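Local coordinates for mutual gliding-motility protein MglA (Myxococcus xanthus DK 1622, PDB 6H17), which acts as an intracellular GTPase switch that coordinates the two gliding motilities and controls the direction and speed of movement, at residues 24-29 / 56-61; 15-20 / 178-183; 31-34 / 40-43; 77-82 / 87-92. One frame throughout, in Å; residues are numbered along the deposited sequence.

Contact 1 (24-29 / 56-61); sequences GKTTNL and FFDFLP. With MG (magnesium ion), chain B; GSP (5'-guanosine-diphosphate-monothiophosphate), chain C.
The magnesium site at the end of the P-loop brings Thr-26, in the first turn of helix 25-35, against Asp-58 of strand 52-62. Thr-26 OG1 does two jobs: it binds the magnesium ion at 2.1 Å and donates to Asp-58 OD2 at 2.6 Å. OD2 receives it through its syn lone pair and also accepts from Thr-78 OG1, so two threonine hydroxyls meet on one oxygen. OG1 of Thr-26, anti to its carbonyl carbon (chi1 -65°), faces the metal, while CG2 lies against the carboxylate. Behind this polar corner the contact is apolar: Leu-29 CD2 packs 3.8 Å from Asp-58 CB and 4.1 Å from Leu-60 CB. With an alanine here in place of Asp-58, both hydroxyls would probably lose their shared acceptor and Thr-26 OG1 would be less firmly held on the metal. Phosphate oxygens are also held by Lys-25 NZ, 2.7 Å from O3G, and by amides such as Thr-26 N, 3.0 Å from O2B. O2B, O2G and three waters complete the octahedral magnesium shell. Threonine on magnesium, lysine between beta and gamma phosphates and amides round the oxygens are the signature of the Walker A motif in small GTPases.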
# COMPACT_ATOMS: atom_id res chain seq x y z
N GLY A 24 -1.55 -7.56 -7.38
CA GLY A 24 -0.44 -8.01 -6.56
C GLY A 24 -0.36 -7.46 -5.15
O GLY A 24 0.69 -7.57 -4.52
N LYS A 25 -1.44 -6.86 -4.63
CA LYS A 25 -1.41 -6.28 -3.28
C LYS A 25 -1.22 -7.35 -2.21
O LYS A 25 -0.30 -7.27 -1.38
CB LYS A 25 -2.72 -5.52 -3.02
CG LYS A 25 -2.96 -4.37 -4.00
CD LYS A 25 -4.32 -3.69 -3.85
CE LYS A 25 -5.50 -4.58 -4.13
NZ LYS A 25 -5.66 -4.96 -5.56
N THR A 26 -2.08 -8.37 -2.21
CA THR A 26 -1.96 -9.46 -1.25
C THR A 26 -0.60 -10.12 -1.36
O THR A 26 0.03 -10.43 -0.34
CB THR A 26 -3.09 -10.46 -1.49
OG1 THR A 26 -4.35 -9.81 -1.19
CG2 THR A 26 -2.94 -11.71 -0.61
N THR A 27 -0.10 -10.32 -2.59
CA THR A 27 1.19 -10.98 -2.79
C THR A 27 2.31 -10.18 -2.15
O THR A 27 3.24 -10.76 -1.57
CB THR A 27 1.44 -11.14 -4.29
OG1 THR A 27 0.42 -11.94 -4.87
CG2 THR A 27 2.77 -11.84 -4.57
N ASN A 28 2.26 -8.85 -2.24
CA ASN A 28 3.25 -8.03 -1.55
C ASN A 28 3.29 -8.36 -0.06
O ASN A 28 4.36 -8.58 0.52
CB ASN A 28 2.95 -6.53 -1.73
CG ASN A 28 3.68 -5.89 -2.90
OD1 ASN A 28 4.75 -5.31 -2.72
ND2 ASN A 28 3.09 -5.92 -4.08
N LEU A 29 2.13 -8.34 0.60
CA LEU A 29 2.10 -8.61 2.04
C LEU A 29 2.53 -10.03 2.37
O LEU A 29 3.16 -10.26 3.41
CB LEU A 29 0.74 -8.29 2.64
CG LEU A 29 0.57 -6.85 3.13
CD1 LEU A 29 0.67 -5.83 2.02
CD2 LEU A 29 -0.74 -6.69 3.90
N PHE A 56 -12.03 -10.69 0.55
CA PHE A 56 -10.92 -10.70 1.48
C PHE A 56 -10.01 -9.50 1.30
O PHE A 56 -9.71 -9.10 0.16
CB PHE A 56 -10.04 -11.94 1.29
CG PHE A 56 -10.71 -13.23 1.61
CD1 PHE A 56 -10.98 -13.58 2.93
CD2 PHE A 56 -11.04 -14.12 0.61
CE1 PHE A 56 -11.60 -14.79 3.22
CE2 PHE A 56 -11.66 -15.33 0.90
CZ PHE A 56 -11.94 -15.66 2.21
N PHE A 57 -9.54 -8.96 2.40
CA PHE A 57 -8.38 -8.09 2.39
C PHE A 57 -7.48 -8.48 3.55
O PHE A 57 -7.84 -9.29 4.41
CB PHE A 57 -8.77 -6.62 2.42
CG PHE A 57 -9.47 -6.20 3.67
CD1 PHE A 57 -8.77 -5.66 4.71
CD2 PHE A 57 -10.84 -6.38 3.80
CE1 PHE A 57 -9.41 -5.26 5.86
CE2 PHE A 57 -11.49 -5.99 4.94
CZ PHE A 57 -10.79 -5.43 5.97
N ASP A 58 -6.28 -7.92 3.57
CA ASP A 58 -5.21 -8.40 4.43
C ASP A 58 -4.81 -7.36 5.44
O ASP A 58 -4.96 -6.16 5.22
CB ASP A 58 -3.97 -8.72 3.58
CG ASP A 58 -4.29 -9.58 2.41
OD1 ASP A 58 -4.57 -10.78 2.61
OD2 ASP A 58 -4.32 -9.05 1.26
N PHE A 59 -4.26 -7.85 6.56
CA PHE A 59 -3.72 -7.05 7.65
C PHE A 59 -2.42 -7.67 8.14
O PHE A 59 -2.34 -8.88 8.36
CB PHE A 59 -4.73 -7.01 8.82
CG PHE A 59 -4.21 -6.33 10.07
CD1 PHE A 59 -4.30 -4.96 10.20
CD2 PHE A 59 -3.63 -7.06 11.10
CE1 PHE A 59 -3.82 -4.33 11.36
CE2 PHE A 59 -3.16 -6.42 12.26
CZ PHE A 59 -3.25 -5.07 12.38
N LEU A 60 -1.40 -6.82 8.31
CA LEU A 60 -0.09 -7.30 8.76
C LEU A 60 0.59 -6.21 9.59
O LEU A 60 0.92 -5.14 9.05
CB LEU A 60 0.80 -7.63 7.57
CG LEU A 60 2.28 -7.94 7.86
CD1 LEU A 60 2.42 -9.11 8.82
CD2 LEU A 60 3.00 -8.26 6.56
N PRO A 61 0.82 -6.45 10.89
CA PRO A 61 1.56 -5.47 11.70
C PRO A 61 3.06 -5.73 11.69
O PRO A 61 3.51 -6.88 11.71
CB PRO A 61 0.98 -5.69 13.10
CG PRO A 61 0.49 -7.07 13.13
CD PRO A 61 0.26 -7.54 11.70
MG MG B . -5.98 -9.41 -2.46
PG GSP C . -7.54 -8.33 -5.18
O3B GSP C . -6.08 -8.72 -5.84
S1G GSP C . -8.83 -9.09 -6.32
O2G GSP C . -7.51 -8.89 -3.74
O3G GSP C . -7.58 -6.80 -5.13
PB GSP C . -4.59 -8.54 -5.31
O1B GSP C . -4.04 -7.24 -5.75
O2B GSP C . -4.52 -8.82 -3.85
PA GSP C . -2.98 -10.92 -5.63
O1A GSP C . -1.83 -10.45 -4.87
O2A GSP C . -3.85 -11.92 -5.02
O3A GSP C . -3.85 -9.69 -6.15
O5' GSP C . -2.39 -11.44 -7.03
C5' GSP C . -3.26 -11.91 -8.04
C4' GSP C . -2.54 -12.92 -8.93
O4' GSP C . -1.43 -12.27 -9.59
C3' GSP C . -1.96 -14.06 -8.14
O3' GSP C . -2.10 -15.26 -8.89
C2' GSP C . -0.48 -13.74 -7.98
O2' GSP C . 0.37 -14.84 -7.83
C1' GSP C . -0.24 -12.98 -9.29
N9 GSP C . 0.88 -12.04 -9.25
C8 GSP C . 1.07 -11.07 -8.32
N7 GSP C . 2.21 -10.40 -8.59
C5 GSP C . 2.74 -10.96 -9.72
C6 GSP C . 3.90 -10.70 -10.45
O6 GSP C . 4.74 -9.80 -10.18
N1 GSP C . 4.12 -11.50 -11.53
C2 GSP C . 3.25 -12.49 -11.91
N2 GSP C . 3.54 -13.21 -12.98
N3 GSP C . 2.13 -12.77 -11.21
C4 GSP C . 1.91 -12.00 -10.13
O HOH W 1 -7.22 -10.10 -0.99
O HOH W 2 -6.13 -7.44 -1.67
O HOH W 3 -5.83 -11.35 -3.19

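Contact 2 (15-20 / 178-183); sequences IVYYGP and DTLKAV
Tyr-17 of strand 10-18 reaches across to Leu-180 of helix 176-193 with its phenol oxygen, and Ile-15, two residues earlier on the same strand, meets Val-183 one helix turn further on. CB of Tyr-17, at the root, lies near the CG2 methyl of Thr-78. CG stands anti to the carbonyl carbon, beside the backbone N (chi1 -80°). CG and CD2 run beneath the CD1 methyl of Leu-29, and CB of Asn-28 lies over CD1 and CE1 on that same face. From the opposite face Ile-15 CG2 approaches CE2 at 3.9 Å, so the two strand residues that face the helix also pack on each other. At the tip, OH stands 3.7 Å from both CB and CD1 of Leu-180, touching the base and one branch of the leucine, whose side chain crosses the tyrosine at about a right angle. The second pair meets differently: Ile-15 CG2 and Val-183 CG1 come tip to tip, methyl to methyl, at 4.2 Å. Val-183 places that methyl between its backbone N and carbonyl carbon (chi1 74°), which turns it down onto the sheet. The chemistry is therefore plain van der Waals packing. Helix 25-35 closes one flank, where Ile-32 touches both Tyr-17 and Leu-180, and Val-100 of strand 98-104 floors the other beneath Thr-179 and Val-183. Tyr-18 leaves the opposite face of the sheet for helix 110-125, so strand 10-18 is a central strand with helices on both faces, the layout of the Ras-like P-loop GTPase fold.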
# COMPACT_ATOMS: atom_id res chain seq x y z
N ILE A 15 -0.60 1.86 6.69
CA ILE A 15 -0.21 1.86 5.28
C ILE A 15 -1.24 1.06 4.50
O ILE A 15 -1.54 -0.08 4.89
CB ILE A 15 1.17 1.22 5.07
CG1 ILE A 15 2.26 1.91 5.89
CG2 ILE A 15 1.52 1.17 3.57
CD1 ILE A 15 2.36 3.32 5.68
N VAL A 16 -1.77 1.62 3.42
CA VAL A 16 -2.73 0.92 2.57
C VAL A 16 -2.10 0.65 1.21
O VAL A 16 -1.63 1.58 0.54
CB VAL A 16 -4.06 1.69 2.43
CG1 VAL A 16 -4.99 0.98 1.45
CG2 VAL A 16 -4.72 1.83 3.80
N TYR A 17 -2.13 -0.62 0.79
CA TYR A 17 -1.78 -1.05 -0.56
C TYR A 17 -3.05 -1.02 -1.40
O TYR A 17 -4.05 -1.70 -1.08
CB TYR A 17 -1.17 -2.45 -0.50
CG TYR A 17 0.29 -2.47 -0.09
CD1 TYR A 17 1.28 -2.82 -0.97
CD2 TYR A 17 0.68 -2.12 1.21
CE1 TYR A 17 2.61 -2.84 -0.61
CE2 TYR A 17 2.00 -2.14 1.57
CZ TYR A 17 2.96 -2.49 0.66
OH TYR A 17 4.28 -2.48 1.07
N TYR A 18 -3.00 -0.27 -2.49
CA TYR A 18 -4.14 0.00 -3.35
C TYR A 18 -3.80 -0.43 -4.76
O TYR A 18 -2.62 -0.62 -5.09
CB TYR A 18 -4.43 1.51 -3.34
CG TYR A 18 -5.87 1.96 -3.44
CD1 TYR A 18 -6.65 2.06 -2.31
CD2 TYR A 18 -6.42 2.32 -4.64
CE1 TYR A 18 -7.94 2.50 -2.38
CE2 TYR A 18 -7.73 2.77 -4.74
CZ TYR A 18 -8.48 2.85 -3.58
OH TYR A 18 -9.78 3.32 -3.60
N GLY A 19 -4.80 -0.57 -5.62
CA GLY A 19 -4.58 -0.94 -7.00
C GLY A 19 -5.68 -1.83 -7.52
O GLY A 19 -6.52 -2.30 -6.76
N PRO A 20 -5.69 -2.10 -8.81
CA PRO A 20 -6.83 -2.78 -9.43
C PRO A 20 -6.89 -4.26 -9.07
O PRO A 20 -5.99 -4.82 -8.44
CB PRO A 20 -6.60 -2.54 -10.93
CG PRO A 20 -5.13 -2.41 -11.04
CD PRO A 20 -4.69 -1.67 -9.80
N ASP A 178 11.96 -2.74 -0.92
CA ASP A 178 12.30 -1.35 -1.25
C ASP A 178 11.06 -0.47 -1.26
O ASP A 178 11.09 0.68 -0.79
CB ASP A 178 13.00 -1.26 -2.60
CG ASP A 178 14.44 -1.69 -2.55
OD1 ASP A 178 14.99 -1.92 -1.45
OD2 ASP A 178 15.04 -1.76 -3.65
N THR A 179 9.96 -0.97 -1.81
CA THR A 179 8.71 -0.21 -1.84
C THR A 179 8.24 0.09 -0.43
O THR A 179 7.89 1.24 -0.10
CB THR A 179 7.64 -1.02 -2.58
OG1 THR A 179 8.00 -1.24 -3.95
CG2 THR A 179 6.28 -0.33 -2.58
N LEU A 180 8.19 -0.94 0.42
CA LEU A 180 7.72 -0.78 1.79
C LEU A 180 8.60 0.20 2.56
O LEU A 180 8.10 1.08 3.27
CB LEU A 180 7.71 -2.14 2.47
CG LEU A 180 7.39 -2.12 3.99
CD1 LEU A 180 5.97 -1.63 4.22
CD2 LEU A 180 7.59 -3.51 4.59
N LYS A 181 9.92 0.02 2.48
CA LYS A 181 10.81 0.87 3.25
C LYS A 181 10.69 2.31 2.81
O LYS A 181 10.82 3.22 3.63
CB LYS A 181 12.24 0.35 3.14
CG LYS A 181 12.46 -0.94 3.91
CD LYS A 181 13.75 -1.65 3.52
CE LYS A 181 14.06 -2.79 4.48
NZ LYS A 181 13.02 -2.97 5.56
N ALA A 182 10.46 2.55 1.52
CA ALA A 182 10.33 3.92 1.03
C ALA A 182 9.11 4.60 1.64
O ALA A 182 9.19 5.73 2.13
CB ALA A 182 10.28 3.95 -0.50
N VAL A 183 7.96 3.94 1.61
CA VAL A 183 6.76 4.59 2.15
C VAL A 183 6.85 4.72 3.67
O VAL A 183 6.41 5.72 4.24
CB VAL A 183 5.47 3.90 1.68
CG1 VAL A 183 5.25 2.58 2.38
CG2 VAL A 183 4.28 4.85 1.89

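Contact 3 (31-34 / 40-43); sequences YIYN and TKGK
Lys-41 lays its ammonium over one face of the Tyr-33 ring, the two side chains crossing at about a right angle. NZ is 4.2 Å from the ring centroid and 11° off the ring normal, a well-centred cation-pi contact. The lysine gets there by setting CG between its backbone N and carbonyl carbon (chi1 72°) and then running fully extended, CE passing 3.7 Å from Tyr-33 CE1. The same NZ donates to Tyr-33 O at 2.7 Å, nearly along the C=O axis (161°), so one residue supplies both an aromatic face and a carbonyl. Thr-36 O is a further acceptor, and a water joins NZ weakly to Asn-34 O. In the ring plane Gly-42 O sits at the edge, 3.3 Å from Tyr-33 CE1, and Leu-60 packs on the tyrosine from strand 52-62. A leucine in place of Lys-41 is likely to leave Tyr-33 O and Thr-36 O without their ammonium donor and the ring without its cation. A lysine gathering carbonyls of the last turn would probably favour the negative end of the helix dipole. The site lies where the P-loop helix passes into the loop before strand 45-49, probably matching the first switch region of related small GTPases.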
# COMPACT_ATOMS: atom_id res chain seq x y z
N TYR A 31 4.79 -11.82 0.76
CA TYR A 31 6.25 -11.86 0.69
C TYR A 31 6.85 -11.17 1.90
O TYR A 31 7.79 -11.68 2.53
CB TYR A 31 6.75 -11.19 -0.60
CG TYR A 31 8.24 -11.38 -0.77
CD1 TYR A 31 8.73 -12.52 -1.37
CD2 TYR A 31 9.14 -10.46 -0.25
CE1 TYR A 31 10.09 -12.75 -1.45
CE2 TYR A 31 10.50 -10.66 -0.37
CZ TYR A 31 10.96 -11.81 -0.96
OH TYR A 31 12.32 -12.06 -1.06
N ILE A 32 6.33 -9.99 2.25
CA ILE A 32 6.80 -9.27 3.44
C ILE A 32 6.70 -10.16 4.67
O ILE A 32 7.66 -10.29 5.46
CB ILE A 32 6.03 -7.95 3.62
CG1 ILE A 32 6.34 -6.99 2.47
CG2 ILE A 32 6.40 -7.30 4.95
CD1 ILE A 32 5.35 -5.84 2.35
N TYR A 33 5.55 -10.78 4.87
CA TYR A 33 5.40 -11.66 6.03
C TYR A 33 6.40 -12.81 5.98
O TYR A 33 7.06 -13.13 6.98
CB TYR A 33 3.98 -12.21 6.10
CG TYR A 33 3.81 -13.18 7.23
CD1 TYR A 33 3.73 -12.74 8.54
CD2 TYR A 33 3.76 -14.54 6.99
CE1 TYR A 33 3.61 -13.64 9.59
CE2 TYR A 33 3.62 -15.44 8.03
CZ TYR A 33 3.55 -14.97 9.32
OH TYR A 33 3.41 -15.86 10.38
N ASN A 34 6.53 -13.46 4.82
CA ASN A 34 7.36 -14.65 4.75
C ASN A 34 8.82 -14.33 5.03
O ASN A 34 9.54 -15.16 5.60
CB ASN A 34 7.22 -15.30 3.37
CG ASN A 34 5.89 -15.96 3.16
OD1 ASN A 34 5.17 -16.22 4.11
ND2 ASN A 34 5.57 -16.26 1.91
N THR A 40 10.21 -8.93 14.39
CA THR A 40 9.74 -7.62 13.99
C THR A 40 8.43 -7.67 13.22
O THR A 40 8.06 -6.68 12.57
CB THR A 40 10.78 -6.88 13.15
OG1 THR A 40 10.99 -7.59 11.92
CG2 THR A 40 12.11 -6.75 13.90
N LYS A 41 7.73 -8.80 13.24
CA LYS A 41 6.46 -8.92 12.54
C LYS A 41 5.43 -9.55 13.45
O LYS A 41 5.75 -10.36 14.33
CB LYS A 41 6.58 -9.77 11.28
CG LYS A 41 6.77 -11.26 11.56
CD LYS A 41 7.11 -12.00 10.31
CE LYS A 41 7.16 -13.49 10.54
NZ LYS A 41 7.70 -14.20 9.36
N GLY A 42 4.19 -9.16 13.24
CA GLY A 42 3.05 -9.91 13.71
C GLY A 42 2.58 -10.86 12.63
O GLY A 42 3.27 -11.13 11.64
N LYS A 43 1.37 -11.35 12.80
CA LYS A 43 0.79 -12.35 11.92
C LYS A 43 0.04 -11.71 10.76
O LYS A 43 -0.75 -10.78 10.96
CB LYS A 43 -0.16 -13.23 12.73
CG LYS A 43 -0.64 -14.44 11.99
CD LYS A 43 -1.50 -15.32 12.88
CE LYS A 43 -2.06 -16.50 12.13
NZ LYS A 43 -2.80 -17.40 13.05
O HOH W 4 9.89 -15.64 8.32

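Contact 4 (77-82 / 87-92); sequences YTVPGQ and ASRKLI. With GSP (5'-guanosine-diphosphate-monothiophosphate), chain C.
The contact lies at the segment corresponding to the G3 motif (DxxG in most small GTPases), here Thr-78 to Gly-81 with threonine in the aspartate's place, and probably to the start of switch II. Arg-89 and Ile-92 of helix 86-93 fold back on the loop Val-79 to Gln-82 that follows strand 71-78. Arg-89 NH1 donates to two backbone carbonyls, Pro-80 O at 3.0 Å and Gln-82 O at 2.8 Å. Both oxygens lie at the edge of the guanidinium, close to its plane, but they take the bonds differently: NH1 is tilted only 16° from the Pro-80 carbonyl plane and stands 49° out of that of Gln-82. NH2 goes on to Val-83 O and NE to Asn-119 OD1, so this one group holds three carbonyls of the turn and ties it to helix 110-125. The aliphatic part of the arginine is used too, since CG lies 3.8 Å from Val-79 CG2. Ile-92 fills the other half of the interface with two branches. Its CG2 touches Tyr-77 CB and Val-79 CG1, each at 3.8 Å; its CG1 arm, anti to the carbonyl carbon (chi1 -63°), carries CD1 end-on to Pro-80 CD at 3.8 Å. CD1 also touches Thr-78 O, a buried carbonyl that has no polar partner in the model. Pro-80 CG meanwhile rests on Ser-88 CB. The loop so fixed turns a backbone amide to the nucleotide: Gly-81 N donates to O3G of the terminal thiophosphate at 2.8 Å.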
# COMPACT_ATOMS: atom_id res chain seq x y z
N TYR A 77 -2.38 -2.79 5.28
CA TYR A 77 -3.65 -3.29 4.79
C TYR A 77 -3.61 -3.37 3.28
O TYR A 77 -2.95 -2.56 2.62
CB TYR A 77 -4.80 -2.32 5.13
CG TYR A 77 -5.20 -2.26 6.60
CD1 TYR A 77 -6.35 -2.91 7.02
CD2 TYR A 77 -4.46 -1.56 7.54
CE1 TYR A 77 -6.75 -2.85 8.34
CE2 TYR A 77 -4.86 -1.51 8.89
CZ TYR A 77 -6.00 -2.16 9.25
OH TYR A 77 -6.42 -2.15 10.57
N THR A 78 -4.32 -4.34 2.73
CA THR A 78 -4.71 -4.26 1.32
C THR A 78 -6.19 -3.96 1.23
O THR A 78 -6.90 -3.90 2.24
CB THR A 78 -4.40 -5.56 0.57
OG1 THR A 78 -5.26 -6.61 1.04
CG2 THR A 78 -2.95 -5.96 0.73
N VAL A 79 -6.65 -3.74 0.00
CA VAL A 79 -8.07 -3.51 -0.27
C VAL A 79 -8.51 -4.49 -1.34
O VAL A 79 -7.68 -5.05 -2.07
CB VAL A 79 -8.34 -2.06 -0.75
CG1 VAL A 79 -7.79 -1.05 0.24
CG2 VAL A 79 -7.78 -1.82 -2.14
N PRO A 80 -9.82 -4.68 -1.51
CA PRO A 80 -10.32 -5.41 -2.68
C PRO A 80 -10.33 -4.48 -3.87
O PRO A 80 -11.03 -3.46 -3.86
CB PRO A 80 -11.72 -5.87 -2.27
CG PRO A 80 -12.08 -5.03 -1.10
CD PRO A 80 -10.88 -4.38 -0.53
N GLY A 81 -9.53 -4.79 -4.88
CA GLY A 81 -9.33 -3.88 -5.99
C GLY A 81 -10.32 -3.95 -7.11
O GLY A 81 -10.37 -3.04 -7.94
N GLN A 82 -11.14 -5.00 -7.19
CA GLN A 82 -12.10 -5.08 -8.28
C GLN A 82 -13.09 -3.92 -8.19
O GLN A 82 -13.50 -3.52 -7.09
CB GLN A 82 -12.82 -6.42 -8.24
CG GLN A 82 -11.96 -7.63 -8.59
CD GLN A 82 -12.70 -8.93 -8.34
OE1 GLN A 82 -12.66 -9.48 -7.25
NE2 GLN A 82 -13.39 -9.41 -9.36
N ALA A 87 -17.05 0.50 -1.71
CA ALA A 87 -17.40 0.72 -0.31
C ALA A 87 -16.34 0.14 0.63
O ALA A 87 -15.97 0.75 1.63
CB ALA A 87 -18.78 0.13 -0.01
N SER A 88 -15.83 -1.06 0.29
CA SER A 88 -14.79 -1.67 1.11
C SER A 88 -13.52 -0.85 1.09
O SER A 88 -12.87 -0.65 2.13
CB SER A 88 -14.48 -3.07 0.59
OG SER A 88 -15.55 -3.96 0.80
N ARG A 89 -13.12 -0.39 -0.10
CA ARG A 89 -11.91 0.41 -0.20
C ARG A 89 -12.03 1.66 0.65
O ARG A 89 -11.06 2.07 1.31
CB ARG A 89 -11.65 0.80 -1.65
CG ARG A 89 -11.32 -0.39 -2.54
CD ARG A 89 -10.82 0.02 -3.90
NE ARG A 89 -11.82 0.57 -4.79
CZ ARG A 89 -12.62 -0.17 -5.55
NH1 ARG A 89 -12.59 -1.49 -5.44
NH2 ARG A 89 -13.47 0.41 -6.39
N LYS A 90 -13.21 2.29 0.65
CA LYS A 90 -13.39 3.51 1.43
C LYS A 90 -13.29 3.24 2.92
O LYS A 90 -12.72 4.05 3.66
CB LYS A 90 -14.73 4.15 1.04
CG LYS A 90 -14.67 4.71 -0.37
CD LYS A 90 -16.02 4.92 -1.00
CE LYS A 90 -16.75 6.04 -0.33
NZ LYS A 90 -16.01 7.33 -0.49
N LEU A 91 -13.83 2.12 3.40
CA LEU A 91 -13.69 1.79 4.81
C LEU A 91 -12.22 1.65 5.19
O LEU A 91 -11.76 2.19 6.20
CB LEU A 91 -14.45 0.51 5.13
CG LEU A 91 -15.98 0.56 5.03
CD1 LEU A 91 -16.59 -0.79 5.40
CD2 LEU A 91 -16.54 1.66 5.91
N ILE A 92 -11.46 0.93 4.37
CA ILE A 92 -10.08 0.61 4.70
C ILE A 92 -9.19 1.85 4.66
O ILE A 92 -8.22 1.95 5.41
CB ILE A 92 -9.57 -0.53 3.78
CG1 ILE A 92 -10.39 -1.80 4.03
CG2 ILE A 92 -8.07 -0.76 3.98
CD1 ILE A 92 -10.33 -2.81 2.91
PG GSP C . -7.54 -8.33 -5.18
O3B GSP C . -6.08 -8.72 -5.84
S1G GSP C . -8.83 -9.09 -6.32
O2G GSP C . -7.51 -8.89 -3.74
O3G GSP C . -7.58 -6.80 -5.13
PB GSP C . -4.59 -8.54 -5.31
O1B GSP C . -4.04 -7.24 -5.75
O2B GSP C . -4.52 -8.82 -3.85
PA GSP C . -2.98 -10.92 -5.63
O1A GSP C . -1.83 -10.45 -4.87
O2A GSP C . -3.85 -11.92 -5.02
O3A GSP C . -3.85 -9.69 -6.15
O5' GSP C . -2.39 -11.44 -7.03
C5' GSP C . -3.26 -11.91 -8.04
C4' GSP C . -2.54 -12.92 -8.93
O4' GSP C . -1.43 -12.27 -9.59
C3' GSP C . -1.96 -14.06 -8.14
O3' GSP C . -2.10 -15.26 -8.89
C2' GSP C . -0.48 -13.74 -7.98
O2' GSP C . 0.37 -14.84 -7.83
C1' GSP C . -0.24 -12.98 -9.29
N9 GSP C . 0.88 -12.04 -9.25
C8 GSP C . 1.07 -11.07 -8.32
N7 GSP C . 2.21 -10.40 -8.59
C5 GSP C . 2.74 -10.96 -9.72
C6 GSP C . 3.90 -10.70 -10.45
O6 GSP C . 4.74 -9.80 -10.18
N1 GSP C . 4.12 -11.50 -11.53
C2 GSP C . 3.25 -12.49 -11.91
N2 GSP C . 3.54 -13.21 -12.98
N3 GSP C . 2.13 -12.77 -11.21
C4 GSP C . 1.91 -12.00 -10.13

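In the fold
Contacts 1, 2 and 4 are buried and contact 3 lies at the surface. Contacts 1 and 3 share helix 25-35, one at its start on the phosphates and metal, the other at its last turn, so that nucleotide chemistry gives way to a lysine on carbonyls and a ring. Contact 2, nearest the chain centre, relies on van der Waals packing, a phenol oxygen among it, and joins strand 10-18 of the central sheet to the C-terminal helix. Contacts 1 and 4 sit on neighbouring strands, 52-62 and 71-78, and both reach the nucleotide, contact 4 adding arginine-to-backbone bonds to its apolar packing. Strand 10-18 pairs with 71-78, while contacts 3 and 4 do not touch, their centres about 21 Å apart.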